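Local coordinates for dimethyl-sulfide monooxygenase (Hyphomicrobium sulfonivorans, PDB 6AK1), which uses FMN, NADH and molecular oxygen to oxidise dimethyl sulfide to methanethiol and formaldehyde, the first step in degradation of this compound, at residues A[219-224]-A[447-452]; A[318-323]-A[335-340]; A[3-8]-A[414-419]; A[244-249]-A[255-260]. One frame throughout, in Å; residues are numbered along the deposited sequence.

Interaction 1: A[219-224]-A[447-452]; sequences QRTPVI and HPAAQY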
loop_
_atom_site.group_PDB
_atom_site.type_symbol
_atom_site.label_atom_id
_atom_site.label_comp_id
_atom_site.label_asym_id
_atom_site.label_seq_id
_atom_site.Cartn_x
_atom_site.Cartn_y
_atom_site.Cartn_z
ATOM N N GLN A 219 1.348 17.706 -4.896
ATOM C CA GLN A 219 0.963 16.705 -5.883
ATOM C C GLN A 219 -0.493 16.807 -6.303
ATOM O O GLN A 219 -0.879 16.189 -7.304
ATOM C CB GLN A 219 1.201 15.286 -5.344
ATOM C CG GLN A 219 2.645 14.862 -5.254
ATOM C CD GLN A 219 2.794 13.511 -4.578
ATOM O OE1 GLN A 219 3.421 12.591 -5.120
ATOM N NE2 GLN A 219 2.210 13.380 -3.381
ATOM N N ARG A 220 -1.304 17.508 -5.541
ATOM C CA ARG A 220 -2.729 17.636 -5.750
ATOM C C ARG A 220 -3.409 16.327 -5.405
ATOM O O ARG A 220 -3.972 16.205 -4.372
ATOM C CB ARG A 220 -3.076 18.175 -7.122
ATOM C CG ARG A 220 -3.319 19.658 -7.094
ATOM C CD ARG A 220 -4.044 20.080 -8.320
ATOM N NE ARG A 220 -4.051 21.498 -8.531
ATOM C CZ ARG A 220 -5.066 22.275 -8.285
ATOM N NH1 ARG A 220 -4.974 23.530 -8.545
ATOM N NH2 ARG A 220 -6.144 21.784 -7.758
ATOM N N THR A 221 -3.335 15.361 -6.286
ATOM C CA THR A 221 -3.797 14.015 -6.006
ATOM C C THR A 221 -2.619 13.182 -5.505
ATOM O O THR A 221 -1.611 13.074 -6.210
ATOM C CB THR A 221 -4.396 13.379 -7.255
ATOM O OG1 THR A 221 -5.563 14.116 -7.664
ATOM C CG2 THR A 221 -4.779 11.921 -6.992
ATOM N N PRO A 222 -2.683 12.613 -4.308
ATOM C CA PRO A 222 -1.599 11.732 -3.865
ATOM C C PRO A 222 -1.415 10.578 -4.841
ATOM O O PRO A 222 -2.334 10.215 -5.581
ATOM C CB PRO A 222 -2.082 11.233 -2.503
ATOM C CG PRO A 222 -3.574 11.439 -2.535
ATOM C CD PRO A 222 -3.801 12.649 -3.354
ATOM N N VAL A 223 -0.202 10.023 -4.862
ATOM C CA VAL A 223 0.047 8.842 -5.673
ATOM C C VAL A 223 -0.961 7.774 -5.289
ATOM O O VAL A 223 -1.187 7.517 -4.102
ATOM C CB VAL A 223 1.495 8.346 -5.484
ATOM C CG1 VAL A 223 1.712 7.066 -6.278
ATOM C CG2 VAL A 223 2.490 9.406 -5.928
ATOM N N ILE A 224 -1.602 7.176 -6.287
ATOM C CA ILE A 224 -2.632 6.175 -6.033
ATOM C C ILE A 224 -1.994 4.792 -6.025
ATOM O O ILE A 224 -1.453 4.343 -7.041
ATOM C CB ILE A 224 -3.759 6.260 -7.069
ATOM C CG1 ILE A 224 -4.269 7.708 -7.176
ATOM C CG2 ILE A 224 -4.877 5.320 -6.670
ATOM C CD1 ILE A 224 -4.920 8.247 -5.887
ATOM N N HIS A 447 -4.434 9.828 -16.939
ATOM C CA HIS A 447 -4.960 9.325 -15.676
ATOM C C HIS A 447 -6.358 9.894 -15.453
ATOM O O HIS A 447 -6.603 11.049 -15.788
ATOM C CB HIS A 447 -4.044 9.715 -14.509
ATOM C CG HIS A 447 -4.424 9.078 -13.209
ATOM N ND1 HIS A 447 -5.450 9.555 -12.417
ATOM C CD2 HIS A 447 -3.941 7.979 -12.581
ATOM C CE1 HIS A 447 -5.579 8.778 -11.356
ATOM N NE2 HIS A 447 -4.677 7.812 -11.432
ATOM N N PRO A 448 -7.290 9.108 -14.900
ATOM C CA PRO A 448 -8.668 9.611 -14.756
ATOM C C PRO A 448 -8.778 10.871 -13.915
ATOM O O PRO A 448 -9.737 11.628 -14.100
ATOM C CB PRO A 448 -9.416 8.432 -14.112
ATOM C CG PRO A 448 -8.341 7.538 -13.540
ATOM C CD PRO A 448 -7.155 7.717 -14.430
ATOM N N ALA A 449 -7.829 11.130 -13.008
ATOM C CA ALA A 449 -7.853 12.374 -12.240
ATOM C C ALA A 449 -7.628 13.598 -13.127
ATOM O O ALA A 449 -8.146 14.685 -12.834
ATOM C CB ALA A 449 -6.800 12.328 -11.130
ATOM N N ALA A 450 -6.869 13.440 -14.216
ATOM C CA ALA A 450 -6.525 14.574 -15.072
ATOM C C ALA A 450 -7.737 15.201 -15.760
ATOM O O ALA A 450 -7.659 16.352 -16.194
ATOM C CB ALA A 450 -5.508 14.138 -16.124
ATOM N N GLN A 451 -8.856 14.489 -15.871
ATOM C CA GLN A 451 -10.002 15.090 -16.542
ATOM C C GLN A 451 -10.676 16.178 -15.713
ATOM O O GLN A 451 -11.437 16.975 -16.271
ATOM C CB GLN A 451 -11.015 14.018 -16.925
ATOM C CG GLN A 451 -11.676 13.332 -15.775
ATOM C CD GLN A 451 -11.849 11.859 -16.071
ATOM O OE1 GLN A 451 -11.612 11.430 -17.200
ATOM N NE2 GLN A 451 -12.230 11.067 -15.056
ATOM N N TYR A 452 -10.411 16.257 -14.410
ATOM C CA TYR A 452 -10.939 17.366 -13.629
ATOM C C TYR A 452 -9.963 18.525 -13.529
ATOM O O TYR A 452 -10.332 19.576 -13.005
ATOM C CB TYR A 452 -11.354 16.877 -12.242
ATOM C CG TYR A 452 -12.294 15.732 -12.409
ATOM C CD1 TYR A 452 -13.557 15.935 -12.957
ATOM C CD2 TYR A 452 -11.905 14.448 -12.109
ATOM C CE1 TYR A 452 -14.420 14.889 -13.166
ATOM C CE2 TYR A 452 -12.758 13.395 -12.305
ATOM C CZ TYR A 452 -14.013 13.617 -12.837
ATOM O OH TYR A 452 -14.859 12.548 -13.026
#

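Interaction 2: A[318-323]-A[335-340]; sequences IDFAKL and DSLRTT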
loop_
_atom_site.group_PDB
_atom_site.type_symbol
_atom_site.label_atom_id
_atom_site.label_comp_id
_atom_site.label_asym_id
_atom_site.label_seq_id
_atom_site.Cartn_x
_atom_site.Cartn_y
_atom_site.Cartn_z
ATOM N N ILE A 318 -10.834 -19.727 5.566
ATOM C CA ILE A 318 -10.828 -21.126 5.973
ATOM C C ILE A 318 -10.407 -21.221 7.432
ATOM O O ILE A 318 -9.328 -20.746 7.804
ATOM C CB ILE A 318 -9.897 -21.954 5.085
ATOM C CG1 ILE A 318 -10.382 -21.915 3.641
ATOM C CG2 ILE A 318 -9.798 -23.378 5.618
ATOM C CD1 ILE A 318 -9.277 -22.223 2.670
ATOM N N ASP A 319 -11.251 -21.848 8.252
ATOM C CA ASP A 319 -10.950 -22.100 9.660
ATOM C C ASP A 319 -10.177 -23.409 9.742
ATOM O O ASP A 319 -10.757 -24.497 9.642
ATOM C CB ASP A 319 -12.231 -22.140 10.485
ATOM C CG ASP A 319 -11.989 -22.528 11.930
ATOM O OD1 ASP A 319 -10.818 -22.492 12.390
ATOM O OD2 ASP A 319 -12.981 -22.876 12.612
ATOM N N PHE A 320 -8.858 -23.311 9.929
ATOM C CA PHE A 320 -8.030 -24.513 9.990
ATOM C C PHE A 320 -8.347 -25.415 11.177
ATOM O O PHE A 320 -7.845 -26.541 11.214
ATOM C CB PHE A 320 -6.546 -24.131 10.019
ATOM C CG PHE A 320 -5.918 -24.034 8.657
ATOM C CD1 PHE A 320 -6.320 -23.058 7.759
ATOM C CD2 PHE A 320 -4.925 -24.928 8.268
ATOM C CE1 PHE A 320 -5.741 -22.970 6.494
ATOM C CE2 PHE A 320 -4.341 -24.841 7.012
ATOM C CZ PHE A 320 -4.757 -23.861 6.119
ATOM N N ALA A 321 -9.134 -24.964 12.157
ATOM C CA ALA A 321 -9.521 -25.876 13.226
ATOM C C ALA A 321 -10.378 -27.035 12.706
ATOM O O ALA A 321 -10.525 -28.041 13.403
ATOM C CB ALA A 321 -10.255 -25.122 14.330
ATOM N N LYS A 322 -10.923 -26.918 11.491
ATOM C CA LYS A 322 -11.692 -27.967 10.830
ATOM C C LYS A 322 -10.822 -28.930 10.027
ATOM O O LYS A 322 -11.342 -29.915 9.487
ATOM C CB LYS A 322 -12.728 -27.349 9.882
ATOM C CG LYS A 322 -13.557 -26.215 10.455
ATOM C CD LYS A 322 -14.574 -26.700 11.453
ATOM C CE LYS A 322 -15.485 -25.552 11.869
ATOM N NZ LYS A 322 -16.473 -25.978 12.895
ATOM N N LEU A 323 -9.525 -28.670 9.926
ATOM C CA LEU A 323 -8.641 -29.410 9.038
ATOM C C LEU A 323 -7.789 -30.389 9.841
ATOM O O LEU A 323 -7.878 -30.479 11.068
ATOM C CB LEU A 323 -7.760 -28.454 8.226
ATOM C CG LEU A 323 -8.321 -27.880 6.920
ATOM C CD1 LEU A 323 -9.663 -27.186 7.109
ATOM C CD2 LEU A 323 -7.319 -26.917 6.311
ATOM N N ASP A 335 -8.851 -26.256 -3.274
ATOM C CA ASP A 335 -7.979 -26.116 -4.439
ATOM C C ASP A 335 -7.131 -24.855 -4.369
ATOM O O ASP A 335 -5.932 -24.885 -4.658
ATOM C CB ASP A 335 -8.813 -26.108 -5.719
ATOM C CG ASP A 335 -9.286 -27.493 -6.123
ATOM O OD1 ASP A 335 -9.104 -28.456 -5.346
ATOM O OD2 ASP A 335 -9.848 -27.600 -7.235
ATOM N N SER A 336 -7.737 -23.736 -3.995
ATOM C CA SER A 336 -7.054 -22.461 -4.116
ATOM C C SER A 336 -5.918 -22.333 -3.112
ATOM O O SER A 336 -4.845 -21.819 -3.448
ATOM C CB SER A 336 -8.052 -21.327 -3.938
ATOM O OG SER A 336 -7.395 -20.084 -4.179
ATOM N N LEU A 337 -6.128 -22.783 -1.876
ATOM C CA LEU A 337 -5.047 -22.665 -0.906
ATOM C C LEU A 337 -3.989 -23.740 -1.124
ATOM O O LEU A 337 -2.790 -23.430 -1.103
ATOM C CB LEU A 337 -5.587 -22.725 0.522
ATOM C CG LEU A 337 -4.499 -22.459 1.578
ATOM C CD1 LEU A 337 -3.693 -21.202 1.239
ATOM C CD2 LEU A 337 -5.105 -22.329 2.965
ATOM N N ARG A 338 -4.421 -24.997 -1.328
ATOM C CA ARG A 338 -3.490 -26.082 -1.640
ATOM C C ARG A 338 -2.563 -25.693 -2.782
ATOM O O ARG A 338 -1.350 -25.894 -2.704
ATOM C CB ARG A 338 -4.244 -27.376 -1.992
ATOM C CG ARG A 338 -3.318 -28.595 -2.229
ATOM C CD ARG A 338 -4.048 -29.841 -2.792
ATOM N NE ARG A 338 -4.415 -29.662 -4.198
ATOM C CZ ARG A 338 -5.642 -29.391 -4.632
ATOM N NH1 ARG A 338 -6.649 -29.283 -3.778
ATOM N NH2 ARG A 338 -5.856 -29.224 -5.925
ATOM N N THR A 339 -3.115 -25.108 -3.844
ATOM C CA THR A 339 -2.281 -24.779 -4.990
ATOM C C THR A 339 -1.344 -23.611 -4.692
ATOM O O THR A 339 -0.227 -23.573 -5.224
ATOM C CB THR A 339 -3.158 -24.509 -6.222
ATOM O OG1 THR A 339 -2.356 -24.569 -7.404
ATOM C CG2 THR A 339 -3.819 -23.147 -6.166
ATOM N N THR A 340 -1.748 -22.668 -3.825
ATOM C CA THR A 340 -0.821 -21.581 -3.508
ATOM C C THR A 340 0.243 -22.042 -2.517
ATOM O O THR A 340 1.424 -21.739 -2.688
ATOM C CB THR A 340 -1.558 -20.344 -2.975
ATOM O OG1 THR A 340 -2.660 -20.740 -2.154
ATOM C CG2 THR A 340 -2.065 -19.497 -4.122
#

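Interaction 3: A[3-8]-A[414-419]; sequences KRIVLN and PELRKR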
loop_
_atom_site.group_PDB
_atom_site.type_symbol
_atom_site.label_atom_id
_atom_site.label_comp_id
_atom_site.label_asym_id
_atom_site.label_seq_id
_atom_site.Cartn_x
_atom_site.Cartn_y
_atom_site.Cartn_z
ATOM N N LYS A 3 17.137 -0.565 -16.225
ATOM C CA LYS A 3 15.856 -0.263 -15.583
ATOM C C LYS A 3 15.929 -0.428 -14.062
ATOM O O LYS A 3 16.249 -1.508 -13.548
ATOM C CB LYS A 3 14.736 -1.145 -16.118
ATOM C CG LYS A 3 13.369 -0.756 -15.521
ATOM C CD LYS A 3 12.553 -1.974 -15.109
ATOM C CE LYS A 3 11.053 -1.724 -15.280
ATOM N NZ LYS A 3 10.250 -2.955 -14.987
ATOM N N ARG A 4 15.614 0.656 -13.359
ATOM C CA ARG A 4 15.826 0.738 -11.923
ATOM C C ARG A 4 14.769 -0.059 -11.169
ATOM O O ARG A 4 13.574 0.038 -11.459
ATOM C CB ARG A 4 15.792 2.201 -11.483
ATOM C CG ARG A 4 15.998 2.413 -9.999
ATOM C CD ARG A 4 15.987 3.891 -9.658
ATOM N NE ARG A 4 14.637 4.444 -9.542
ATOM C CZ ARG A 4 13.896 4.394 -8.438
ATOM N NH1 ARG A 4 14.347 3.792 -7.347
ATOM N NH2 ARG A 4 12.688 4.932 -8.430
ATOM N N ILE A 5 15.219 -0.845 -10.193
ATOM C CA ILE A 5 14.314 -1.599 -9.329
ATOM C C ILE A 5 13.798 -0.687 -8.215
ATOM O O ILE A 5 14.576 0.001 -7.543
ATOM C CB ILE A 5 15.015 -2.840 -8.762
ATOM C CG1 ILE A 5 15.497 -3.741 -9.914
ATOM C CG2 ILE A 5 14.094 -3.597 -7.845
ATOM C CD1 ILE A 5 16.345 -4.941 -9.470
ATOM N N VAL A 6 12.479 -0.670 -8.032
ATOM C CA VAL A 6 11.849 0.142 -6.995
ATOM C C VAL A 6 11.863 -0.637 -5.686
ATOM O O VAL A 6 11.397 -1.782 -5.626
ATOM C CB VAL A 6 10.416 0.529 -7.403
ATOM C CG1 VAL A 6 9.675 1.160 -6.224
ATOM C CG2 VAL A 6 10.439 1.493 -8.588
ATOM N N LEU A 7 12.393 -0.021 -4.627
ATOM C CA LEU A 7 12.523 -0.675 -3.327
ATOM C C LEU A 7 11.594 -0.002 -2.325
ATOM O O LEU A 7 11.754 1.186 -2.031
ATOM C CB LEU A 7 13.967 -0.618 -2.841
ATOM C CG LEU A 7 14.961 -1.236 -3.825
ATOM C CD1 LEU A 7 16.397 -0.964 -3.397
ATOM C CD2 LEU A 7 14.695 -2.734 -4.004
ATOM N N ASN A 8 10.626 -0.755 -1.814
ATOM C CA ASN A 8 9.694 -0.285 -0.800
ATOM C C ASN A 8 9.802 -1.162 0.440
ATOM O O ASN A 8 9.963 -2.387 0.331
ATOM C CB ASN A 8 8.231 -0.335 -1.284
ATOM C CG ASN A 8 7.929 0.629 -2.411
ATOM O OD1 ASN A 8 8.658 1.588 -2.667
ATOM N ND2 ASN A 8 6.810 0.391 -3.076
ATOM N N PRO A 414 24.196 -2.847 -2.036
ATOM C CA PRO A 414 25.476 -2.653 -2.735
ATOM C C PRO A 414 25.615 -3.532 -3.963
ATOM O O PRO A 414 26.186 -3.091 -4.967
ATOM C CB PRO A 414 26.524 -3.005 -1.666
ATOM C CG PRO A 414 25.828 -2.792 -0.364
ATOM C CD PRO A 414 24.425 -3.282 -0.640
ATOM N N GLU A 415 25.104 -4.770 -3.911
ATOM C CA GLU A 415 25.166 -5.651 -5.075
ATOM C C GLU A 415 24.247 -5.171 -6.185
ATOM O O GLU A 415 24.618 -5.231 -7.360
ATOM C CB GLU A 415 24.808 -7.082 -4.691
ATOM C CG GLU A 415 24.835 -8.061 -5.873
ATOM C CD GLU A 415 26.235 -8.247 -6.468
ATOM O OE1 GLU A 415 27.227 -8.155 -5.714
ATOM O OE2 GLU A 415 26.340 -8.480 -7.688
ATOM N N LEU A 416 23.041 -4.690 -5.836
ATOM C CA LEU A 416 22.131 -4.153 -6.851
ATOM C C LEU A 416 22.688 -2.872 -7.468
ATOM O O LEU A 416 22.493 -2.620 -8.661
ATOM C CB LEU A 416 20.735 -3.899 -6.258
ATOM C CG LEU A 416 19.859 -5.097 -5.853
ATOM C CD1 LEU A 416 18.538 -4.645 -5.216
ATOM C CD2 LEU A 416 19.587 -6.026 -7.040
ATOM N N ARG A 417 23.366 -2.043 -6.669
ATOM C CA ARG A 417 23.971 -0.828 -7.212
ATOM C C ARG A 417 25.087 -1.166 -8.181
ATOM O O ARG A 417 25.205 -0.547 -9.243
ATOM C CB ARG A 417 24.521 0.058 -6.090
ATOM C CG ARG A 417 23.451 0.804 -5.341
ATOM C CD ARG A 417 24.012 1.651 -4.211
ATOM N NE ARG A 417 22.914 2.295 -3.510
ATOM C CZ ARG A 417 23.053 3.075 -2.449
ATOM N NH1 ARG A 417 24.259 3.320 -1.949
ATOM N NH2 ARG A 417 21.978 3.612 -1.895
ATOM N N LYS A 418 25.923 -2.141 -7.825
ATOM C CA LYS A 418 26.996 -2.558 -8.718
ATOM C C LYS A 418 26.447 -3.123 -10.026
ATOM O O LYS A 418 27.033 -2.899 -11.089
ATOM C CB LYS A 418 27.895 -3.565 -7.996
ATOM C CG LYS A 418 28.451 -4.680 -8.876
ATOM C CD LYS A 418 29.709 -5.316 -8.259
ATOM C CE LYS A 418 30.311 -6.350 -9.196
ATOM N NZ LYS A 418 29.254 -7.317 -9.633
ATOM N N ARG A 419 25.312 -3.818 -9.982
ATOM C CA ARG A 419 24.656 -4.289 -11.201
ATOM C C ARG A 419 23.853 -3.206 -11.914
ATOM O O ARG A 419 23.197 -3.513 -12.917
ATOM C CB ARG A 419 23.722 -5.465 -10.890
ATOM C CG ARG A 419 24.410 -6.645 -10.250
ATOM C CD ARG A 419 23.441 -7.778 -9.977
ATOM N NE ARG A 419 24.122 -8.901 -9.348
ATOM C CZ ARG A 419 23.650 -10.142 -9.325
ATOM N NH1 ARG A 419 22.489 -10.419 -9.911
ATOM N NH2 ARG A 419 24.351 -11.104 -8.727
#

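Interaction 4: A[244-249]-A[255-260]; sequences MFILTT and RQITTD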
loop_
_atom_site.group_PDB
_atom_site.type_symbol
_atom_site.label_atom_id
_atom_site.label_comp_id
_atom_site.label_asym_id
_atom_site.label_seq_id
_atom_site.Cartn_x
_atom_site.Cartn_y
_atom_site.Cartn_z
ATOM N N MET A 244 0.745 -0.554 -8.334
ATOM C CA MET A 244 -0.143 -1.678 -8.080
ATOM C C MET A 244 0.608 -2.741 -7.297
ATOM O O MET A 244 1.710 -3.145 -7.685
ATOM C CB MET A 244 -0.707 -2.258 -9.376
ATOM C CG MET A 244 -2.006 -3.018 -9.142
ATOM S SD MET A 244 -2.742 -3.644 -10.659
ATOM C CE MET A 244 -3.149 -2.096 -11.473
ATOM N N PHE A 245 0.007 -3.181 -6.192
ATOM C CA PHE A 245 0.636 -4.085 -5.236
ATOM C C PHE A 245 0.034 -5.473 -5.466
ATOM O O PHE A 245 -1.164 -5.680 -5.250
ATOM C CB PHE A 245 0.405 -3.562 -3.816
ATOM C CG PHE A 245 0.996 -4.407 -2.727
ATOM C CD1 PHE A 245 2.062 -5.279 -2.969
ATOM C CD2 PHE A 245 0.483 -4.335 -1.440
ATOM C CE1 PHE A 245 2.609 -6.056 -1.940
ATOM C CE2 PHE A 245 1.024 -5.106 -0.409
ATOM C CZ PHE A 245 2.091 -5.970 -0.662
ATOM N N ILE A 246 0.859 -6.417 -5.936
ATOM C CA ILE A 246 0.369 -7.724 -6.343
ATOM C C ILE A 246 0.948 -8.812 -5.451
ATOM O O ILE A 246 1.995 -8.661 -4.816
ATOM C CB ILE A 246 0.675 -8.040 -7.819
ATOM C CG1 ILE A 246 2.188 -8.105 -8.060
ATOM C CG2 ILE A 246 0.004 -7.038 -8.741
ATOM C CD1 ILE A 246 2.546 -8.738 -9.387
ATOM N N LEU A 247 0.243 -9.934 -5.427
ATOM C CA LEU A 247 0.672 -11.139 -4.732
ATOM C C LEU A 247 0.909 -12.211 -5.791
ATOM O O LEU A 247 -0.040 -12.673 -6.427
ATOM C CB LEU A 247 -0.383 -11.571 -3.720
ATOM C CG LEU A 247 -0.074 -12.821 -2.913
ATOM C CD1 LEU A 247 1.255 -12.641 -2.206
ATOM C CD2 LEU A 247 -1.201 -13.085 -1.913
ATOM N N THR A 248 2.170 -12.583 -6.014
ATOM C CA THR A 248 2.488 -13.634 -6.975
ATOM C C THR A 248 3.495 -14.610 -6.379
ATOM O O THR A 248 4.430 -14.205 -5.680
ATOM C CB THR A 248 3.021 -13.055 -8.298
ATOM O OG1 THR A 248 3.481 -14.128 -9.134
ATOM C CG2 THR A 248 4.149 -12.061 -8.054
ATOM N N THR A 249 3.299 -15.903 -6.667
ATOM C CA THR A 249 4.043 -16.961 -6.000
ATOM C C THR A 249 5.106 -17.598 -6.874
ATOM O O THR A 249 5.863 -18.436 -6.382
ATOM C CB THR A 249 3.088 -18.044 -5.468
ATOM O OG1 THR A 249 2.259 -18.549 -6.524
ATOM C CG2 THR A 249 2.198 -17.472 -4.376
ATOM N N ARG A 255 4.771 -13.464 -14.926
ATOM C CA ARG A 255 4.787 -13.058 -16.332
ATOM C C ARG A 255 3.375 -12.760 -16.833
ATOM O O ARG A 255 3.144 -11.751 -17.515
ATOM C CB ARG A 255 5.465 -14.147 -17.178
ATOM C CG ARG A 255 6.980 -14.267 -16.889
ATOM C CD ARG A 255 7.738 -15.418 -17.627
ATOM N NE ARG A 255 7.707 -15.329 -19.094
ATOM C CZ ARG A 255 8.477 -14.532 -19.849
ATOM N NH1 ARG A 255 9.385 -13.703 -19.317
ATOM N NH2 ARG A 255 8.329 -14.556 -21.172
ATOM N N GLN A 256 2.406 -13.607 -16.459
ATOM C CA GLN A 256 1.031 -13.433 -16.922
ATOM C C GLN A 256 0.319 -12.320 -16.163
ATOM O O GLN A 256 -0.386 -11.507 -16.771
ATOM C CB GLN A 256 0.251 -14.748 -16.791
ATOM C CG GLN A 256 -1.046 -14.758 -17.602
ATOM C CD GLN A 256 -0.776 -14.540 -19.084
ATOM O OE1 GLN A 256 -0.153 -15.392 -19.748
ATOM N NE2 GLN A 256 -1.206 -13.384 -19.606
ATOM N N ILE A 257 0.505 -12.258 -14.839
ATOM C CA ILE A 257 -0.142 -11.214 -14.047
ATOM C C ILE A 257 0.243 -9.831 -14.566
ATOM O O ILE A 257 -0.620 -8.979 -14.796
ATOM C CB ILE A 257 0.192 -11.381 -12.552
ATOM C CG1 ILE A 257 -0.539 -12.592 -11.970
ATOM C CG2 ILE A 257 -0.197 -10.140 -11.768
ATOM C CD1 ILE A 257 -0.257 -12.840 -10.482
ATOM N N THR A 258 1.539 -9.595 -14.782
ATOM C CA THR A 258 1.982 -8.247 -15.150
ATOM C C THR A 258 1.695 -7.918 -16.605
ATOM O O THR A 258 1.443 -6.754 -16.930
ATOM C CB THR A 258 3.478 -8.065 -14.872
ATOM O OG1 THR A 258 4.259 -8.960 -15.692
ATOM C CG2 THR A 258 3.765 -8.323 -13.395
ATOM N N THR A 259 1.752 -8.915 -17.493
ATOM C CA THR A 259 1.297 -8.716 -18.865
ATOM C C THR A 259 -0.190 -8.369 -18.900
ATOM O O THR A 259 -0.603 -7.453 -19.621
ATOM C CB THR A 259 1.581 -9.972 -19.700
ATOM O OG1 THR A 259 2.994 -10.209 -19.751
ATOM C CG2 THR A 259 1.039 -9.824 -21.117
ATOM N N ASP A 260 -1.008 -9.083 -18.109
ATOM C CA ASP A 260 -2.442 -8.781 -18.045
ATOM C C ASP A 260 -2.709 -7.377 -17.506
ATOM O O ASP A 260 -3.551 -6.647 -18.049
ATOM C CB ASP A 260 -3.174 -9.819 -17.192
ATOM C CG ASP A 260 -3.362 -11.151 -17.922
ATOM O OD1 ASP A 260 -3.129 -11.191 -19.156
ATOM O OD2 ASP A 260 -3.758 -12.152 -17.272
#

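Interaction 1: A[219-224]-A[447-452]
Thr221 and Ala449 meet where a loop leading into a barrel strand passes the turn at 447-452: OG1 of Thr221 lies 4.1 Å from CB of Ala449, a van der Waals touch without a hydrogen bond. The threonine carries its hydroxyl beside the backbone N (chi1 -64°), which turns OG1 toward the turn and sends CG2 anti to that N. OG1 is hydrogen-bonded to the carboxylate of Glu173, so this buried polar atom is satisfied, and the short methyl of Ala449 can sit near it without competing. The second touch joins Ile224 and His447. CG1 of the isoleucine approaches NE2 of the imidazole obliquely, at 4.3 Å. With CG anti to the backbone N (chi1 -172°), the imidazole extends toward Ile224, and both its nitrogens are engaged: ND1 accepts from N of Ala449 at 2.9 Å, the donor tilted 19° from the ring plane, while NE2 bonds to O of Asn240. Histidine suits this place because one ring can accept within its own turn and bond to the main chain of Asn240, remote in sequence. Strand 223-227 lies between strands 130-135 and 243-246 of the parallel sheet, and helix 157-174 covers the contact, with Trp172 against Thr221 and Tyr169 against both Ala449 and His447.

Interaction 2: A[318-323]-A[335-340]
One methyl of Leu337 makes the whole contact: CD2 meets the rim of the Phe320 ring and the end of Ile318. The tight side is the aromatic one. CD2 lies in the ring plane at the edge, 3.5 Å from CZ and 3.6 Å from CE1 of Phe320, the leucine and the ring reaching toward each other. Leu337 reaches there because its CG stands anti to the backbone N (chi1 -174°), carrying the branch out from helix 335-344. Ile318 packs more loosely, its CD1 4.2 Å from the same CD2, and it is partly exposed. Beyond the helix face that bears Leu337, the character changes to polar and solvent-facing: Asp335 is exposed, and its OD1 forms a salt bridge with NH1 of Arg338 at 3.0 Å, one turn along. On the loop, Asp319 shapes the approach to Phe320 through an Asx turn, its OD1 accepting from N of Ala321 from above the carboxylate plane. A large flat side chain suits position 320, since CD2 of Leu323 covers one ring face while the edge receives Leu337. The ring is also packed by Leu309 and Tyr312 of helix 305-316 and by Val355 and Ile359 of helix 355-362, so this loop is held among three helices.

Interaction 3: A[3-8]-A[414-419]
The chain at 3-8, extended and entering strand 6-12, runs beside the last turn of helix 403-418, with CA of Ile5 and CA of Leu416 8.6 Å apart. Leu416 carries the helix side of the contact: its CG lies beside the backbone N (chi1 -69°), and an extended chi2 of 177° carries the fork out to the strand. Its CD2 touches CD1 of Ile5 at 4.2 Å, the two side chains crossing at about a right angle, and its CD1 lies 4.5 Å from CD2 of Leu7. Ile5 and Leu7, two residues apart on extended chain, both face the helix, and the forked leucine gives one methyl to each. In the TIM barrel of this luciferase-like monooxygenase, helix 403-418, which follows strand 393-397, packs outside strand 6-12, so the barrel's last helix lies against its first strand. Leu382 and Phe408 add to the apolar surroundings of Leu416. On the flank turned to helix 375-388, Arg419, just past the helix end, gives NE to OE2 of Glu415 at 2.8 Å, on the anti lone pair; its NH1 forms salt bridges with Asp380 and Glu383.

Interaction 4: A[244-249]-A[255-260]
Ile257 fills the angle between strand and helix in a beta-alpha-beta unit of the TIM barrel, in which strand 243-246 is followed by helix 251-267 and then by strand 276-284. Its CB, pointing from the helix toward the strand, divides into two arms. The shorter arm, CG2, ends 3.9 Å from CD1 of Ile246. The longer arm runs through CG1, which lies beside the backbone N (chi1 -72°), and an extended chi2 of 180° carries CD1 along the chain to residues 247 and 248. There CD1 meets CB of Thr248 at 3.9 Å and the carbonyl O of Leu247 at 4.1 Å. A beta-branched isoleucine suits the place because its two arms can reach Ile246 and Thr248, whose side chains both point to the helix. Ile246 answers from the strand with CG1 between the backbone N and the carbonyl carbon (chi1 63°), and its CD1 also comes within 4.2 Å of CG2 of Thr258. The two isoleucines lie alongside one another, running antiparallel. The hydroxyls are occupied elsewhere: OG1 of Thr248 bonds to Gln253 and OG1 of Thr258 to Gly389. On the exposed side of the helix, O of Arg255 accepts both N and OG1 of Thr259 from opposite faces of its plane, the hydroxyl at 2.7 Å.

Interactions 1, 3 and 4 all reach the parallel sheet of the barrel, through strands 223-227, 6-12 and 243-246; the first and last of these are neighbours. Their centres lie 20 to 28 Å apart, and none touches another. Interaction 2 stands apart from the sheet, in the helices and loops after strand 276-284, with its centre 22 Å from that of interaction 4 and 40 Å from that of interaction 1. Along the chain, interactions 1 and 3 alternate their segments, each spanning interactions 4 and 2, which follow one another. The two long-range contacts thus bring late chain back against the barrel, while interaction 4 packs a helix on its own strand and interaction 2 folds a loop onto the helix that follows it.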